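Local coordinates for protein streptomycin 3''-adenylyltransferase (Enterococcus faecalis, PDB 6SXJ) that confers resistance to the antibiotic spectinomycin by transferring AMP from ATP to its 9-hydroxyl group, releasing diphosphate, at residues A[26-38]-A[136-150]. Residues are numbered along the deposited sequence; the frame is centred on the assembly and turned at random.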
loop_
_atom_site.group_PDB
_atom_site.type_symbol
_atom_site.label_atom_id
_atom_site.label_comp_id
_atom_site.label_asym_id
_atom_site.label_seq_id
_atom_site.Cartn_x
_atom_site.Cartn_y
_atom_site.Cartn_z
ATOM N N ASN A 26 4.435 20.322 -13.248
ATOM C CA ASN A 26 4.531 20.052 -11.820
ATOM C C ASN A 26 5.001 18.635 -11.523
ATOM O O ASN A 26 5.332 18.342 -10.369
ATOM C CB ASN A 26 3.177 20.292 -11.148
ATOM C CG ASN A 26 3.277 20.347 -9.635
ATOM O OD1 ASN A 26 4.331 20.658 -9.079
ATOM N ND2 ASN A 26 2.177 20.036 -8.961
ATOM N N LEU A 27 5.057 17.763 -12.532
ATOM C CA LEU A 27 5.364 16.352 -12.338
ATOM C C LEU A 27 6.870 16.144 -12.406
ATOM O O LEU A 27 7.490 16.399 -13.444
ATOM C CB LEU A 27 4.659 15.499 -13.393
ATOM C CG LEU A 27 4.990 14.006 -13.426
ATOM C CD1 LEU A 27 4.532 13.363 -12.108
ATOM C CD2 LEU A 27 4.348 13.307 -14.625
ATOM N N ILE A 28 7.453 15.668 -11.308
ATOM C CA ILE A 28 8.884 15.385 -11.265
ATOM C C ILE A 28 9.184 13.955 -11.695
ATOM O O ILE A 28 10.113 13.704 -12.468
ATOM C CB ILE A 28 9.436 15.666 -9.854
ATOM C CG1 ILE A 28 9.230 17.133 -9.486
ATOM C CG2 ILE A 28 10.912 15.303 -9.789
ATOM C CD1 ILE A 28 9.748 17.488 -8.118
ATOM N N GLY A 29 8.424 12.988 -11.197
ATOM C CA GLY A 29 8.711 11.604 -11.504
ATOM C C GLY A 29 7.500 10.729 -11.260
ATOM O O GLY A 29 6.671 11.019 -10.395
ATOM N N THR A 30 7.428 9.646 -12.026
ATOM C CA THR A 30 6.399 8.626 -11.859
ATOM C C THR A 30 7.102 7.295 -11.643
ATOM O O THR A 30 7.851 6.839 -12.513
ATOM C CB THR A 30 5.471 8.558 -13.073
ATOM O OG1 THR A 30 5.081 9.881 -13.464
ATOM C CG2 THR A 30 4.229 7.764 -12.734
ATOM N N TYR A 31 6.869 6.678 -10.487
ATOM C CA TYR A 31 7.517 5.423 -10.143
ATOM C C TYR A 31 6.465 4.389 -9.777
ATOM O O TYR A 31 5.414 4.720 -9.228
ATOM C CB TYR A 31 8.509 5.604 -8.978
ATOM C CG TYR A 31 9.424 6.789 -9.166
ATOM C CD1 TYR A 31 9.020 8.061 -8.799
ATOM C CD2 TYR A 31 10.679 6.642 -9.747
ATOM C CE1 TYR A 31 9.837 9.150 -8.990
ATOM C CE2 TYR A 31 11.508 7.733 -9.935
ATOM C CZ TYR A 31 11.082 8.983 -9.558
ATOM O OH TYR A 31 11.898 10.077 -9.746
ATOM N N MET A 32 6.762 3.132 -10.084
ATOM C CA MET A 32 5.984 2.004 -9.602
ATOM C C MET A 32 6.813 1.231 -8.584
ATOM O O MET A 32 8.044 1.192 -8.658
ATOM C CB MET A 32 5.549 1.103 -10.750
ATOM C CG MET A 32 4.905 1.837 -11.903
ATOM S SD MET A 32 3.847 0.752 -12.916
ATOM C CE MET A 32 4.889 -0.501 -13.440
ATOM N N PHE A 33 6.134 0.646 -7.607
ATOM C CA PHE A 33 6.803 -0.091 -6.544
ATOM C C PHE A 33 5.885 -1.210 -6.069
ATOM O O PHE A 33 4.783 -1.404 -6.593
ATOM C CB PHE A 33 7.181 0.843 -5.391
ATOM C CG PHE A 33 5.993 1.411 -4.659
ATOM C CD1 PHE A 33 5.299 2.492 -5.175
ATOM C CD2 PHE A 33 5.576 0.867 -3.458
ATOM C CE1 PHE A 33 4.214 3.022 -4.514
ATOM C CE2 PHE A 33 4.478 1.398 -2.777
ATOM C CZ PHE A 33 3.800 2.477 -3.306
ATOM N N GLY A 34 6.355 -1.966 -5.088
ATOM C CA GLY A 34 5.521 -2.964 -4.457
ATOM C C GLY A 34 5.673 -4.347 -5.059
ATOM O O GLY A 34 6.616 -4.656 -5.795
ATOM N N SER A 35 4.694 -5.197 -4.730
ATOM C CA SER A 35 4.764 -6.607 -5.100
ATOM C C SER A 35 5.042 -6.789 -6.586
ATOM O O SER A 35 5.756 -7.719 -6.980
ATOM C CB SER A 35 3.461 -7.314 -4.718
ATOM O OG SER A 35 2.367 -6.794 -5.457
ATOM N N GLY A 36 4.485 -5.916 -7.428
ATOM C CA GLY A 36 4.667 -6.071 -8.861
ATOM C C GLY A 36 6.094 -5.839 -9.314
ATOM O O GLY A 36 6.546 -6.451 -10.286
ATOM N N VAL A 37 6.812 -4.954 -8.634
ATOM C CA VAL A 37 8.200 -4.668 -8.968
ATOM C C VAL A 37 9.146 -5.574 -8.195
ATOM O O VAL A 37 10.168 -6.012 -8.724
ATOM C CB VAL A 37 8.506 -3.179 -8.690
ATOM C CG1 VAL A 37 9.945 -2.856 -9.032
ATOM C CG2 VAL A 37 7.556 -2.276 -9.468
ATOM N N GLU A 38 8.822 -5.872 -6.939
ATOM C CA GLU A 38 9.742 -6.623 -6.096
ATOM C C GLU A 38 9.648 -8.123 -6.331
ATOM O O GLU A 38 10.651 -8.829 -6.191
ATOM C CB GLU A 38 9.469 -6.322 -4.619
ATOM C CG GLU A 38 9.972 -4.966 -4.152
ATOM C CD GLU A 38 9.408 -4.565 -2.799
ATOM O OE1 GLU A 38 9.897 -3.566 -2.222
ATOM O OE2 GLU A 38 8.474 -5.246 -2.314
ATOM N N GLN A 136 9.988 1.218 1.262
ATOM C CA GLN A 136 9.893 0.160 0.263
ATOM C C GLN A 136 10.285 0.679 -1.115
ATOM O O GLN A 136 11.174 0.130 -1.772
ATOM C CB GLN A 136 8.468 -0.396 0.249
ATOM C CG GLN A 136 8.218 -1.504 -0.749
ATOM C CD GLN A 136 6.877 -2.189 -0.533
ATOM O OE1 GLN A 136 5.970 -1.625 0.071
ATOM N NE2 GLN A 136 6.752 -3.413 -1.027
ATOM N N ALA A 137 9.623 1.746 -1.567
ATOM C CA ALA A 137 9.888 2.279 -2.898
ATOM C C ALA A 137 11.347 2.693 -3.054
ATOM O O ALA A 137 11.964 2.432 -4.093
ATOM C CB ALA A 137 8.965 3.466 -3.174
ATOM N N LYS A 138 11.913 3.343 -2.034
ATOM C CA LYS A 138 13.285 3.829 -2.133
ATOM C C LYS A 138 14.269 2.691 -2.364
ATOM O O LYS A 138 15.289 2.881 -3.039
ATOM C CB LYS A 138 13.656 4.606 -0.868
ATOM C CG LYS A 138 14.914 5.449 -0.996
ATOM C CD LYS A 138 14.918 6.622 -0.018
ATOM C CE LYS A 138 16.252 7.364 -0.041
ATOM N NZ LYS A 138 17.309 6.645 0.728
ATOM N N ARG A 139 13.982 1.501 -1.834
ATOM C CA ARG A 139 14.911 0.387 -1.984
ATOM C C ARG A 139 14.741 -0.329 -3.316
ATOM O O ARG A 139 15.725 -0.832 -3.870
ATOM C CB ARG A 139 14.735 -0.611 -0.839
ATOM C CG ARG A 139 15.270 -0.119 0.503
ATOM C CD ARG A 139 14.743 -0.957 1.664
ATOM N NE ARG A 139 15.249 -2.329 1.637
ATOM C CZ ARG A 139 14.502 -3.406 1.405
ATOM N NH1 ARG A 139 13.201 -3.282 1.177
ATOM N NH2 ARG A 139 15.057 -4.612 1.402
ATOM N N LYS A 140 13.519 -0.412 -3.836
ATOM C CA LYS A 140 13.307 -1.002 -5.154
ATOM C C LYS A 140 12.088 -0.368 -5.797
ATOM O O LYS A 140 10.976 -0.462 -5.264
ATOM C CB LYS A 140 13.136 -2.521 -5.073
ATOM C CG LYS A 140 12.885 -3.175 -6.431
ATOM C CD LYS A 140 13.641 -4.484 -6.594
ATOM C CE LYS A 140 13.771 -4.869 -8.068
ATOM N NZ LYS A 140 14.818 -4.074 -8.782
ATOM N N ASN A 141 12.303 0.260 -6.950
ATOM C CA ASN A 141 11.240 0.897 -7.704
ATOM C C ASN A 141 11.564 0.802 -9.185
ATOM O O ASN A 141 12.689 0.474 -9.579
ATOM C CB ASN A 141 11.073 2.360 -7.290
ATOM C CG ASN A 141 12.277 3.206 -7.662
ATOM O OD1 ASN A 141 12.421 3.621 -8.806
ATOM N ND2 ASN A 141 13.150 3.456 -6.699
ATOM N N LYS A 142 10.571 1.123 -10.013
ATOM C CA LYS A 142 10.758 1.263 -11.454
ATOM C C LYS A 142 10.370 2.678 -11.854
ATOM O O LYS A 142 9.209 3.073 -11.695
ATOM C CB LYS A 142 9.927 0.239 -12.228
ATOM C CG LYS A 142 9.963 0.416 -13.746
ATOM C CD LYS A 142 9.919 -0.935 -14.463
ATOM C CE LYS A 142 9.768 -0.783 -15.975
ATOM N NZ LYS A 142 10.883 0.003 -16.578
ATOM N N ARG A 143 11.340 3.441 -12.356
ATOM C CA ARG A 143 11.067 4.777 -12.874
ATOM C C ARG A 143 10.452 4.658 -14.264
ATOM O O ARG A 143 11.056 4.068 -15.168
ATOM C CB ARG A 143 12.345 5.612 -12.924
ATOM C CG ARG A 143 12.172 6.983 -13.596
ATOM C CD ARG A 143 13.471 7.754 -13.594
ATOM N NE ARG A 143 14.523 6.935 -14.174
ATOM C CZ ARG A 143 14.689 6.769 -15.481
ATOM N NH1 ARG A 143 13.886 7.396 -16.338
ATOM N NH2 ARG A 143 15.653 5.982 -15.928
ATOM N N ILE A 144 9.248 5.206 -14.434
ATOM C CA ILE A 144 8.573 5.222 -15.724
ATOM C C ILE A 144 8.409 6.626 -16.273
ATOM O O ILE A 144 7.887 6.791 -17.383
ATOM C CB ILE A 144 7.208 4.512 -15.656
ATOM C CG1 ILE A 144 6.199 5.314 -14.839
ATOM C CG2 ILE A 144 7.359 3.127 -15.046
ATOM C CD1 ILE A 144 4.912 4.546 -14.552
ATOM N N TYR A 145 8.807 7.647 -15.522
ATOM C CA TYR A 145 8.901 8.992 -16.066
ATOM C C TYR A 145 9.708 9.837 -15.100
ATOM O O TYR A 145 9.584 9.677 -13.881
ATOM C CB TYR A 145 7.528 9.634 -16.285
ATOM C CG TYR A 145 7.647 11.082 -16.699
ATOM C CD1 TYR A 145 7.947 11.425 -18.007
ATOM C CD2 TYR A 145 7.483 12.106 -15.777
ATOM C CE1 TYR A 145 8.064 12.741 -18.391
ATOM C CE2 TYR A 145 7.603 13.432 -16.154
ATOM C CZ TYR A 145 7.899 13.740 -17.465
ATOM O OH TYR A 145 8.021 15.048 -17.869
ATOM N N GLY A 146 10.514 10.742 -15.648
ATOM C CA GLY A 146 11.235 11.690 -14.819
ATOM C C GLY A 146 12.725 11.659 -15.078
ATOM O O GLY A 146 13.250 10.664 -15.585
ATOM N N ASN A 147 13.416 12.744 -14.737
ATOM C CA ASN A 147 14.845 12.859 -14.987
ATOM C C ASN A 147 15.696 12.366 -13.826
ATOM O O ASN A 147 16.926 12.377 -13.941
ATOM C CB ASN A 147 15.219 14.315 -15.294
ATOM C CG ASN A 147 14.589 14.831 -16.579
ATOM O OD1 ASN A 147 14.320 14.067 -17.508
ATOM N ND2 ASN A 147 14.359 16.137 -16.636
ATOM N N TYR A 148 15.089 11.935 -12.718
ATOM C CA TYR A 148 15.837 11.556 -11.526
ATOM C C TYR A 148 15.345 10.219 -10.988
ATOM O O TYR A 148 14.170 9.871 -11.119
ATOM C CB TYR A 148 15.728 12.627 -10.416
ATOM C CG TYR A 148 15.960 14.043 -10.903
ATOM C CD1 TYR A 148 17.194 14.665 -10.747
ATOM C CD2 TYR A 148 14.945 14.756 -11.521
ATOM C CE1 TYR A 148 17.409 15.962 -11.198
ATOM C CE2 TYR A 148 15.152 16.047 -11.980
ATOM C CZ TYR A 148 16.387 16.643 -11.817
ATOM O OH TYR A 148 16.589 17.931 -12.261
ATOM N N ASP A 149 16.277 9.451 -10.427
ATOM C CA ASP A 149 15.916 8.264 -9.667
ATOM C C ASP A 149 15.248 8.689 -8.364
ATOM O O ASP A 149 15.530 9.757 -7.814
ATOM C CB ASP A 149 17.152 7.410 -9.375
ATOM C CG ASP A 149 17.505 6.488 -10.517
ATOM O OD1 ASP A 149 16.579 6.033 -11.216
ATOM O OD2 ASP A 149 18.706 6.210 -10.713
ATOM N N LEU A 150 14.347 7.842 -7.872
ATOM C CA LEU A 150 13.587 8.191 -6.679
ATOM C C LEU A 150 14.515 8.534 -5.519
ATOM O O LEU A 150 14.300 9.527 -4.813
ATOM C CB LEU A 150 12.652 7.041 -6.303
ATOM C CG LEU A 150 11.760 7.266 -5.078
ATOM C CD1 LEU A 150 10.981 8.560 -5.193
ATOM C CD2 LEU A 150 10.821 6.074 -4.915
HETATM O O HOH W 1 9.116 -1.537 -3.897
#
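Leu150 CB sits over one face of the Tyr31 ring, 4.0 Å from the ring centroid, in a CH-pi contact offset toward the rim. Tyr148 O lies at the ring edge, near its plane. Tyr31 OH donates to Tyr148 O at 2.7 Å, from above the carbonyl plane and not on a lone pair. The Asn141 amide runs alongside the ring, pointing the same way, with the two planes 84° apart. Arg143 packs its CB and CG against Tyr31 CD2 and CE2, then bends away. At the Phe33 ring, Gln136 OE1 approaches the edge, while Ala137 CB meets Phe33 CB and CG.

Strand 142-144 is an outermost strand of the mixed sheet and runs antiparallel to strand 27-33, which belongs to the nucleotidyltransferase domain. Met32 and Lys142 form a hydrogen-bonded pair with a bond in each direction. Further along, Ile144 and Tyr145 make a classic beta bulge opposite Thr30. Thr30 O accepts from Ile144 N at 2.9 Å and from Tyr145 N at 3.3 Å, and Thr30 N donates to Tyr145 O. Ile144 has CG1 between its backbone N and carbonyl carbon (chi1 70°), which carries CD1 to Thr30 CG2 and Met32 CG. These side chains face helix 8-23, where Leu19 meets Thr30 and Ile12 meets Met32. Leu27 CD2 touches Tyr145 CD2 at 3.5 Å.

Gly34 occupies the N-cap position of helix 35-38. Gln136 NE2 donates to Glu38 OE2 at 2.8 Å, meeting it from above the carboxylate plane. The acceptor lies in the Gln136 amide plane, and the carboxylate and amide planes are 33° apart. A water accepts from Gly34 N at 3.0 Å. Val37 CG1 packs on Lys140 CG at 3.9 Å.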